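Local coordinates for Lmo0305 protein (Listeria monocytogenes, PDB 3PJ0) that is of unknown function but belongs to the beta-eliminating lyase family of pyridoxal-phosphate enzymes and carries that cofactor bound covalently to its chain, at residues L28-A31 with L32-I35; P155-E158 with E159-I163; S248-Y251 with Y252-R256; K255-G258 with K259-E262. All blocks are in the same frame, centred on the assembly; numbering follows the deposited sequence. Where two conformers were deposited one is given.

All four contacts are local, each confined to a turn or two of the chain, and together they illustrate how helices begin, run and end. They follow one another along the sequence, contact 3 merging into contact 4 through Lys255 and Arg256. Contact 1 ends helix 25-31, contact 3 lies on helix 243-256, and contact 4 joins that helix to helix 260-275. Contacts 1 and 3 touch, their centres about 11 Å apart, so the dimer-facing helix 25-31 rests on helix 243-256. Contact 2 stands apart, its centre about 40 Å from that of contact 1, on helix 157-170 beside the seven-stranded mixed sheet, across the chain's centre from contact 1.

Contact 1: residues L28-A31 with L32-I35; sequences LTEA and LQNI
The amide of Leu32 reaches back to two carbonyls at once. Leu32 N bonds Leu28 O at 3.1 Å and makes a second, weak bond to Thr29 O. One residue on, Gln33 N binds Glu30 O at 3.2 Å, and the bond is fairly straight (164° at the hydrogen). The shift from a four-residue to a three-residue step marks a helix tightening as it ends.

Two waters continue the polar network. The first accepts from Asn34 N (2.9 Å) and probably donates to Glu30 O. The other donates to Ala31 O (2.8 Å) and to Asn34 OD1 (2.6 Å), two acceptors that cannot bond each other. Asn34 presents OD1 here because its CG sits between backbone N and carbonyl carbon, chi1 71°.

Apolar contact is lighter: Leu28 CD1 meets Leu32 CG at 4.2 Å, and both leucines also pack on the second subunit. On another side, the extended chains of Glu30 and Gln33 cross at a slant, while Glu30 OE2 is held by Tyr251 OH.

Leu32 to Ile35 form a type I beta turn, so the whole is a helix C-terminus running into a turn, set at the subunit interface of a dimeric PLP enzyme.

Contact 2: residues P155-E158 with E159-I163; sequences PAFE and ELEKI
The first turn of helix 157-170, the helix of a beta-alpha-beta crossover between strands 140-144 and 173-178, opens at Ala156, the N-cap, whose carbonyl oxygen takes weak bonds from both Glu159 N and Leu160 N. Regular helical bonding follows. Glu161 N meets Phe157 O at 3.0 Å, and Lys162 N meets Glu158 O at 3.1 Å.

In Phe157 a chi1 of -165° sets CG anti to the backbone N, and the ring stands out from the helix where Glu161 can reach its rim. Glu161 OE2 lies 3.4 Å from Phe157 CE2, close to the ring plane, and the carboxylate is turned 66° against the ring. Leu160 approaches the same ring obliquely. On the inward side Phe157 also stacks edge-to-face with Tyr188, and Leu160 packs on Leu145 and Leu198.

The outward side is acidic. Glu158 and Glu161 lie side by side and point the same way, but Glu158 OE2 and Glu161 OE1 stay 5.2 Å apart. A water donates to Glu161 OE1 at 2.6 Å and to Glu158 O at 3.0 Å, tying side chain to backbone. The aliphatic CG of Lys162 runs past that same carbonyl oxygen, 3.2 Å from Glu158 O.

Glu158 and Glu159 in the first turn, and Glu161 just after it, would probably be favoured by the helix dipole, and the ring-edge hydrogens of Phe157 probably offer a weakly positive rim to the carboxylate of Glu161.

Contact 3: residues S248-Y251 with Y252-R256; sequences SADY and YFEKR
Phe253 N donates to Ala249 O at 2.9 Å, the shortest of four i-to-i+4 bonds that join the two halves of this helical run. The one from Tyr252 N to Ser248 O is almost straight, 174° at the hydrogen, and that oxygen also lies at the edge of the Tyr252 ring, 3.1 Å from Tyr252 CD2.

The aromatic pair of Tyr251 and Tyr252 is T-shaped. Tyr251 turns its CD2 edge onto the face of Tyr252, over the ring centre, with centroids 4.7 Å apart and planes at 90°. Different first torsions allow this between neighbours: CG of Tyr251 is anti to its own N (177°), while that of Tyr252 is anti to the carbonyl carbon. Helix 243-256 thereby presents a tyrosine surface on which Ala31 of helix 25-31 rests, and Tyr252 OH bonds Val27 O there.

One turn on, Lys255 lays its aliphatic chain beside Tyr251, CD 4.2 Å from CE2 of that ring. On a neighbouring side of the helix, Asp250 OD1 and Glu254 OE2 come within 4.7 Å; Lys56 of helix 48-61 forms salt bridges with both, which probably offsets their like charges.

Contact 4: residues K255-G258 with K259-E262; sequences KRIG and KMAE
Lys259 N and Arg256 O make the firm bond of this junction, 2.9 Å long and 157° at the hydrogen. Around it the chain leaves helix 243-256 and re-forms as helix 260-275. A second bond, from Met260 N to Ile257 O, is weak.

The tight side belongs to Met260, present as selenomethionine. Its chain bends at chi2 (-64°) and again at the selenium, which curls the end back over the preceding turn: CE lies 3.4 Å from Arg256 O, and CG sits 3.4 Å from Ile257 O. Ile257 and Met260 cross at about a right angle, with CD1 of the isoleucine 4.1 Å from CG of Met260. Trp182 beside Ile257 and Ile210 beside Met260 extend this apolar patch.

Toward solvent the joint is looser. Gly258 O and Glu262 N, a pair that would bond directly in an unbroken helix, are 5.4 Å apart, and one water bridges them by donating to Gly258 O (2.8 Å) and accepting from Glu262 N (2.8 Å).

Two basic side chains run off together on a further side. Lys259, extended beyond CG in the conformer described, and Arg256 each have their own oxygen of Asp338, OD1 for the lysine and OD2 for the arginine. A single carboxylate thus binds cations from before and after the helix break and probably ties the joint to the loop that carries Asp338.

Contact 1: residues L28-A31 with L32-I35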
loop_
_atom_site.group_PDB
_atom_site.type_symbol
_atom_site.label_atom_id
_atom_site.label_comp_id
_atom_site.label_asym_id
_atom_site.label_seq_id
_atom_site.Cartn_x
_atom_site.Cartn_y
_atom_site.Cartn_z
ATOM N N LEU A 28 -1.071 -12.644 11.389
ATOM C CA LEU A 28 -0.782 -11.318 11.959
ATOM C C LEU A 28 -0.761 -11.348 13.492
ATOM O O LEU A 28 0.143 -10.804 14.128
ATOM C CB LEU A 28 -1.818 -10.293 11.457
ATOM C CG LEU A 28 -1.666 -8.825 11.951
ATOM C CD1 LEU A 28 -0.243 -8.279 11.734
ATOM C CD2 LEU A 28 -2.708 -7.943 11.324
ATOM N N THR A 29 -1.767 -11.959 14.101
ATOM C CA THR A 29 -1.828 -11.985 15.575
ATOM C C THR A 29 -0.583 -12.705 16.140
ATOM O O THR A 29 -0.006 -12.247 17.136
ATOM C CB THR A 29 -3.155 -12.572 16.118
ATOM O OG1 THR A 29 -3.274 -13.932 15.733
ATOM C CG2 THR A 29 -4.380 -11.769 15.624
ATOM N N GLU A 30 -0.124 -13.768 15.478
ATOM C CA GLU A 30 1.114 -14.449 15.932
ATOM C C GLU A 30 2.304 -13.480 15.902
ATOM O O GLU A 30 3.110 -13.421 16.854
ATOM C CB GLU A 30 1.449 -15.736 15.130
ATOM C CG GLU A 30 2.823 -16.360 15.570
ATOM C CD GLU A 30 3.232 -17.619 14.805
ATOM O OE1 GLU A 30 2.335 -18.320 14.276
ATOM O OE2 GLU A 30 4.454 -17.921 14.757
ATOM N N ALA A 31 2.411 -12.702 14.823
ATOM C CA ALA A 31 3.506 -11.751 14.695
ATOM C C ALA A 31 3.475 -10.670 15.775
ATOM O O ALA A 31 4.528 -10.134 16.127
ATOM C CB ALA A 31 3.505 -11.083 13.285
ATOM N N LEU A 32 2.295 -10.348 16.283
ATOM C CA LEU A 32 2.154 -9.280 17.290
ATOM C C LEU A 32 2.305 -9.759 18.730
ATOM O O LEU A 32 2.252 -8.953 19.651
ATOM C CB LEU A 32 0.819 -8.575 17.149
ATOM C CG LEU A 32 0.608 -7.806 15.847
ATOM C CD1 LEU A 32 -0.814 -7.187 15.865
ATOM C CD2 LEU A 32 1.695 -6.765 15.672
ATOM N N GLN A 33 2.523 -11.061 18.928
ATOM C CA GLN A 33 2.588 -11.596 20.294
ATOM C C GLN A 33 3.645 -10.927 21.136
ATOM O O GLN A 33 3.396 -10.631 22.309
ATOM C CB GLN A 33 2.799 -13.122 20.279
ATOM C CG GLN A 33 1.535 -13.851 19.804
ATOM C CD GLN A 33 1.655 -15.344 19.797
ATOM O OE1 GLN A 33 2.741 -15.898 19.624
ATOM N NE2 GLN A 33 0.489 -16.028 19.920
ATOM N N ASN A 34 4.834 -10.743 20.564
ATOM C CA ASN A 34 5.954 -10.169 21.332
ATOM C C ASN A 34 6.101 -8.649 21.242
ATOM O O ASN A 34 7.066 -8.098 21.762
ATOM C CB ASN A 34 7.290 -10.839 20.962
ATOM C CG ASN A 34 7.782 -10.458 19.557
ATOM O OD1 ASN A 34 7.063 -9.851 18.788
ATOM N ND2 ASN A 34 9.027 -10.841 19.228
ATOM N N ILE A 35 5.139 -7.985 20.614
ATOM C CA ILE A 35 5.182 -6.537 20.381
ATOM C C ILE A 35 4.388 -5.787 21.459
ATOM O O ILE A 35 3.271 -6.151 21.791
ATOM C CB ILE A 35 4.628 -6.172 19.002
ATOM C CG1 ILE A 35 5.381 -6.901 17.888
ATOM C CG2 ILE A 35 4.643 -4.632 18.812
ATOM C CD1 ILE A 35 6.869 -6.478 17.702
HETATM O O HOH W 1 5.476 -12.138 18.098
HETATM O O HOH W 2 7.298 -9.703 16.244
#

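Contact 2: residues P155-E158 with E159-I163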
loop_
_atom_site.group_PDB
_atom_site.type_symbol
_atom_site.label_atom_id
_atom_site.label_comp_id
_atom_site.label_asym_id
_atom_site.label_seq_id
_atom_site.Cartn_x
_atom_site.Cartn_y
_atom_site.Cartn_z
ATOM N N PRO A 155 20.877 -19.036 -13.769
ATOM C CA PRO A 155 22.135 -19.191 -14.459
ATOM C C PRO A 155 23.233 -19.573 -13.452
ATOM O O PRO A 155 23.130 -19.293 -12.239
ATOM C CB PRO A 155 22.404 -17.792 -14.997
ATOM C CG PRO A 155 21.789 -16.889 -13.981
ATOM C CD PRO A 155 20.514 -17.622 -13.593
ATOM N N ALA A 156 24.280 -20.216 -13.941
ATOM C CA ALA A 156 25.454 -20.433 -13.101
ATOM C C ALA A 156 25.877 -19.064 -12.525
ATOM O O ALA A 156 25.717 -18.025 -13.184
ATOM C CB ALA A 156 26.572 -21.022 -13.934
ATOM N N PHE A 157 26.416 -19.058 -11.307
ATOM C CA PHE A 157 26.816 -17.792 -10.697
ATOM C C PHE A 157 27.848 -17.052 -11.562
ATOM O O PHE A 157 27.747 -15.853 -11.756
ATOM C CB PHE A 157 27.318 -17.968 -9.251
ATOM C CG PHE A 157 27.392 -16.656 -8.494
ATOM C CD1 PHE A 157 26.246 -16.096 -7.953
ATOM C CD2 PHE A 157 28.592 -15.962 -8.381
ATOM C CE1 PHE A 157 26.298 -14.872 -7.282
ATOM C CE2 PHE A 157 28.646 -14.732 -7.705
ATOM C CZ PHE A 157 27.501 -14.193 -7.175
ATOM N N GLU A 158 28.793 -17.784 -12.136
ATOM C CA GLU A 158 29.825 -17.175 -12.989
ATOM C C GLU A 158 29.232 -16.429 -14.184
ATOM O O GLU A 158 29.816 -15.473 -14.689
ATOM C CB GLU A 158 30.842 -18.216 -13.458
ATOM C CG GLU A 158 31.670 -18.823 -12.323
ATOM C CD GLU A 158 30.901 -19.835 -11.479
ATOM O OE1 GLU A 158 29.801 -20.259 -11.899
ATOM O OE2 GLU A 158 31.385 -20.186 -10.392
ATOM N N GLU A 159 28.071 -16.873 -14.663
ATOM C CA GLU A 159 27.425 -16.202 -15.779
ATOM C C GLU A 159 26.754 -14.898 -15.323
ATOM O O GLU A 159 26.643 -13.929 -16.089
ATOM C CB GLU A 159 26.444 -17.152 -16.473
ATOM C CG GLU A 159 27.115 -18.373 -17.106
ATOM C CD GLU A 159 28.111 -18.058 -18.244
ATOM O OE1 GLU A 159 28.132 -16.920 -18.761
ATOM O OE2 GLU A 159 28.851 -18.986 -18.645
ATOM N N LEU A 160 26.291 -14.866 -14.075
ATOM C CA LEU A 160 25.718 -13.652 -13.512
ATOM C C LEU A 160 26.864 -12.648 -13.350
ATOM O O LEU A 160 26.710 -11.488 -13.660
ATOM C CB LEU A 160 25.025 -14.006 -12.186
ATOM C CG LEU A 160 24.125 -12.996 -11.485
ATOM C CD1 LEU A 160 22.999 -12.537 -12.404
ATOM C CD2 LEU A 160 23.562 -13.648 -10.226
ATOM N N GLU A 161 28.036 -13.120 -12.928
ATOM C CA GLU A 161 29.213 -12.242 -12.824
ATOM C C GLU A 161 29.546 -11.617 -14.183
ATOM O O GLU A 161 29.768 -10.418 -14.309
ATOM C CB GLU A 161 30.423 -13.010 -12.286
ATOM C CG GLU A 161 30.271 -13.439 -10.829
ATOM C CD GLU A 161 31.414 -14.321 -10.328
ATOM O OE1 GLU A 161 31.991 -15.087 -11.126
ATOM O OE2 GLU A 161 31.743 -14.243 -9.123
ATOM N N LYS A 162 29.553 -12.433 -15.216
ATOM C CA LYS A 162 29.855 -11.945 -16.570
ATOM C C LYS A 162 28.795 -10.928 -17.058
ATOM O O LYS A 162 29.106 -9.953 -17.758
ATOM C CB LYS A 162 30.036 -13.141 -17.513
ATOM C CG LYS A 162 31.268 -13.954 -17.148
ATOM C CD LYS A 162 31.394 -15.274 -17.880
ATOM C CE LYS A 162 32.718 -15.942 -17.470
ATOM N NZ LYS A 162 32.823 -17.374 -17.887
ATOM N N ILE A 163 27.535 -11.157 -16.713
ATOM C CA ILE A 163 26.473 -10.215 -17.091
ATOM C C ILE A 163 26.698 -8.868 -16.397
ATOM O O ILE A 163 26.571 -7.802 -17.015
ATOM C CB ILE A 163 25.084 -10.800 -16.752
ATOM C CG1 ILE A 163 24.713 -11.854 -17.801
ATOM C CG2 ILE A 163 24.059 -9.682 -16.672
ATOM C CD1 ILE A 163 23.398 -12.572 -17.526
HETATM O O HOH W 3 32.641 -15.339 -13.666
#

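Contact 3: residues S248-Y251 with Y252-R256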
loop_
_atom_site.group_PDB
_atom_site.type_symbol
_atom_site.label_atom_id
_atom_site.label_comp_id
_atom_site.label_asym_id
_atom_site.label_seq_id
_atom_site.Cartn_x
_atom_site.Cartn_y
_atom_site.Cartn_z
ATOM N N SER A 248 5.159 -7.764 10.786
ATOM C CA SER A 248 4.967 -9.118 10.288
ATOM C C SER A 248 6.117 -9.545 9.372
ATOM O O SER A 248 6.541 -10.709 9.440
ATOM C CB SER A 248 3.610 -9.300 9.593
ATOM O OG SER A 248 3.407 -8.308 8.618
ATOM N N ALA A 249 6.626 -8.628 8.542
ATOM C CA ALA A 249 7.780 -8.951 7.658
ATOM C C ALA A 249 8.985 -9.323 8.491
ATOM O O ALA A 249 9.597 -10.349 8.274
ATOM C CB ALA A 249 8.141 -7.766 6.721
ATOM N N ASP A 250 9.264 -8.535 9.504
ATOM C CA ASP A 250 10.429 -8.808 10.389
ATOM C C ASP A 250 10.240 -10.113 11.188
ATOM O O ASP A 250 11.157 -10.934 11.286
ATOM C CB ASP A 250 10.666 -7.616 11.296
ATOM C CG ASP A 250 12.095 -7.542 11.811
ATOM O OD1 ASP A 250 13.004 -8.183 11.231
ATOM O OD2 ASP A 250 12.301 -6.833 12.815
ATOM N N TYR A 251 9.036 -10.340 11.695
ATOM C CA TYR A 251 8.752 -11.563 12.465
ATOM C C TYR A 251 9.002 -12.819 11.638
ATOM O O TYR A 251 9.734 -13.714 12.076
ATOM C CB TYR A 251 7.285 -11.566 13.005
ATOM C CG TYR A 251 6.931 -12.825 13.725
ATOM C CD1 TYR A 251 7.333 -13.027 15.063
ATOM C CD2 TYR A 251 6.187 -13.832 13.105
ATOM C CE1 TYR A 251 7.014 -14.182 15.738
ATOM C CE2 TYR A 251 5.883 -14.983 13.776
ATOM C CZ TYR A 251 6.308 -15.156 15.103
ATOM O OH TYR A 251 6.024 -16.317 15.787
ATOM N N TYR A 252 8.357 -12.900 10.470
ATOM C CA TYR A 252 8.463 -14.088 9.606
ATOM C C TYR A 252 9.844 -14.201 8.987
ATOM O O TYR A 252 10.343 -15.336 8.771
ATOM C CB TYR A 252 7.311 -14.139 8.582
ATOM C CG TYR A 252 6.035 -14.437 9.314
ATOM C CD1 TYR A 252 5.847 -15.691 9.873
ATOM C CD2 TYR A 252 5.066 -13.469 9.545
ATOM C CE1 TYR A 252 4.730 -15.992 10.565
ATOM C CE2 TYR A 252 3.906 -13.767 10.267
ATOM C CZ TYR A 252 3.767 -15.030 10.801
ATOM O OH TYR A 252 2.682 -15.425 11.548
ATOM N N PHE A 253 10.512 -13.056 8.756
ATOM C CA PHE A 253 11.914 -13.138 8.288
ATOM C C PHE A 253 12.771 -13.878 9.338
ATOM O O PHE A 253 13.517 -14.815 9.024
ATOM C CB PHE A 253 12.489 -11.737 8.019
ATOM C CG PHE A 253 13.872 -11.753 7.506
ATOM C CD1 PHE A 253 14.119 -11.907 6.170
ATOM C CD2 PHE A 253 14.944 -11.634 8.369
ATOM C CE1 PHE A 253 15.460 -11.974 5.684
ATOM C CE2 PHE A 253 16.284 -11.674 7.888
ATOM C CZ PHE A 253 16.513 -11.837 6.536
ATOM N N GLU A 254 12.645 -13.494 10.611
ATOM C CA GLU A 254 13.475 -14.125 11.636
ATOM C C GLU A 254 13.063 -15.574 11.872
ATOM O O GLU A 254 13.910 -16.438 12.126
ATOM C CB GLU A 254 13.478 -13.309 12.938
ATOM C CG GLU A 254 14.220 -12.004 12.844
ATOM C CD GLU A 254 15.720 -12.196 12.613
ATOM O OE1 GLU A 254 16.291 -13.142 13.181
ATOM O OE2 GLU A 254 16.316 -11.396 11.876
ATOM N N LYS A 255 11.764 -15.846 11.737
ATOM C CA LYS A 255 11.250 -17.190 11.917
ATOM C C LYS A 255 11.692 -18.129 10.831
ATOM O O LYS A 255 11.988 -19.261 11.129
ATOM C CB LYS A 255 9.725 -17.182 11.924
ATOM C CG LYS A 255 9.057 -18.564 12.040
ATOM C CD LYS A 255 7.529 -18.357 11.964
ATOM C CE LYS A 255 6.766 -19.636 11.883
ATOM N NZ LYS A 255 6.763 -20.424 13.175
ATOM N N ARG A 256 11.771 -17.669 9.577
ATOM C CA ARG A 256 12.016 -18.590 8.465
ATOM C C ARG A 256 13.302 -18.447 7.656
ATOM O O ARG A 256 13.625 -19.358 6.905
ATOM C CB ARG A 256 10.823 -18.577 7.520
ATOM C CG ARG A 256 9.498 -18.953 8.192
ATOM C CD ARG A 256 8.400 -19.239 7.185
ATOM N NE ARG A 256 7.164 -19.703 7.820
ATOM C CZ ARG A 256 5.998 -19.057 7.851
ATOM N NH1 ARG A 256 5.821 -17.884 7.245
ATOM N NH2 ARG A 256 4.963 -19.646 8.453
#

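Contact 4: residues K255-G258 with K259-E262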
loop_
_atom_site.group_PDB
_atom_site.type_symbol
_atom_site.label_atom_id
_atom_site.label_comp_id
_atom_site.label_asym_id
_atom_site.label_seq_id
_atom_site.Cartn_x
_atom_site.Cartn_y
_atom_site.Cartn_z
ATOM N N LYS A 255 11.764 -15.846 11.737
ATOM C CA LYS A 255 11.250 -17.190 11.917
ATOM C C LYS A 255 11.692 -18.129 10.831
ATOM O O LYS A 255 11.988 -19.261 11.129
ATOM C CB LYS A 255 9.725 -17.182 11.924
ATOM C CG LYS A 255 9.057 -18.564 12.040
ATOM C CD LYS A 255 7.529 -18.357 11.964
ATOM C CE LYS A 255 6.766 -19.636 11.883
ATOM N NZ LYS A 255 6.763 -20.424 13.175
ATOM N N ARG A 256 11.771 -17.669 9.577
ATOM C CA ARG A 256 12.016 -18.590 8.465
ATOM C C ARG A 256 13.302 -18.447 7.656
ATOM O O ARG A 256 13.625 -19.358 6.905
ATOM C CB ARG A 256 10.823 -18.577 7.520
ATOM C CG ARG A 256 9.498 -18.953 8.192
ATOM C CD ARG A 256 8.400 -19.239 7.185
ATOM N NE ARG A 256 7.164 -19.703 7.820
ATOM C CZ ARG A 256 5.998 -19.057 7.851
ATOM N NH1 ARG A 256 5.821 -17.884 7.245
ATOM N NH2 ARG A 256 4.963 -19.646 8.453
ATOM N N ILE A 257 14.030 -17.339 7.799
ATOM C CA ILE A 257 15.261 -17.158 7.022
ATOM C C ILE A 257 16.245 -18.337 7.238
ATOM O O ILE A 257 16.894 -18.811 6.281
ATOM C CB ILE A 257 15.927 -15.783 7.284
ATOM C CG1 ILE A 257 17.036 -15.490 6.237
ATOM C CG2 ILE A 257 16.541 -15.714 8.712
ATOM C CD1 ILE A 257 16.584 -15.578 4.768
ATOM N N GLY A 258 16.321 -18.874 8.456
ATOM C CA GLY A 258 17.212 -19.985 8.724
ATOM C C GLY A 258 16.784 -21.326 8.130
ATOM O O GLY A 258 17.521 -22.326 8.251
ATOM N N LYS A 259 15.597 -21.370 7.522
ATOM C CA LYS A 259 15.066 -22.584 6.898
ATOM C C LYS A 259 15.275 -22.685 5.382
ATOM O O LYS A 259 14.816 -23.655 4.767
ATOM C CB LYS A 259 13.568 -22.704 7.169
ATOM C CG LYS A 259 13.194 -22.780 8.642
ATOM C CD LYS A 259 11.731 -23.170 8.796
ATOM C CE LYS A 259 11.254 -23.139 10.243
ATOM N NZ LYS A 259 9.769 -23.324 10.349
HETATM N N MSE A 260 15.921 -21.705 4.760
HETATM C CA MSE A 260 16.065 -21.743 3.299
HETATM C C MSE A 260 16.766 -23.008 2.808
HETATM O O MSE A 260 16.340 -23.587 1.799
HETATM C CB MSE A 260 16.723 -20.461 2.746
HETATM C CG MSE A 260 15.927 -19.201 3.069
HETATM SE SE MSE A 260 14.183 -19.212 2.221
HETATM C CE MSE A 260 13.128 -18.348 3.650
ATOM N N ALA A 261 17.829 -23.431 3.485
ATOM C CA ALA A 261 18.543 -24.672 3.100
ATOM C C ALA A 261 17.655 -25.916 3.252
ATOM O O ALA A 261 17.692 -26.826 2.408
ATOM C CB ALA A 261 19.830 -24.823 3.893
ATOM N N GLU A 262 16.891 -25.954 4.344
ATOM C CA GLU A 262 15.929 -27.032 4.636
ATOM C C GLU A 262 14.860 -27.145 3.524
ATOM O O GLU A 262 14.486 -28.261 3.105
ATOM C CB GLU A 262 15.248 -26.756 5.989
ATOM C CG GLU A 262 14.057 -27.631 6.288
ATOM C CD GLU A 262 13.253 -27.177 7.503
ATOM O OE1 GLU A 262 13.822 -26.578 8.444
ATOM O OE2 GLU A 262 12.037 -27.478 7.511
HETATM O O HOH W 4 17.743 -24.645 6.670
#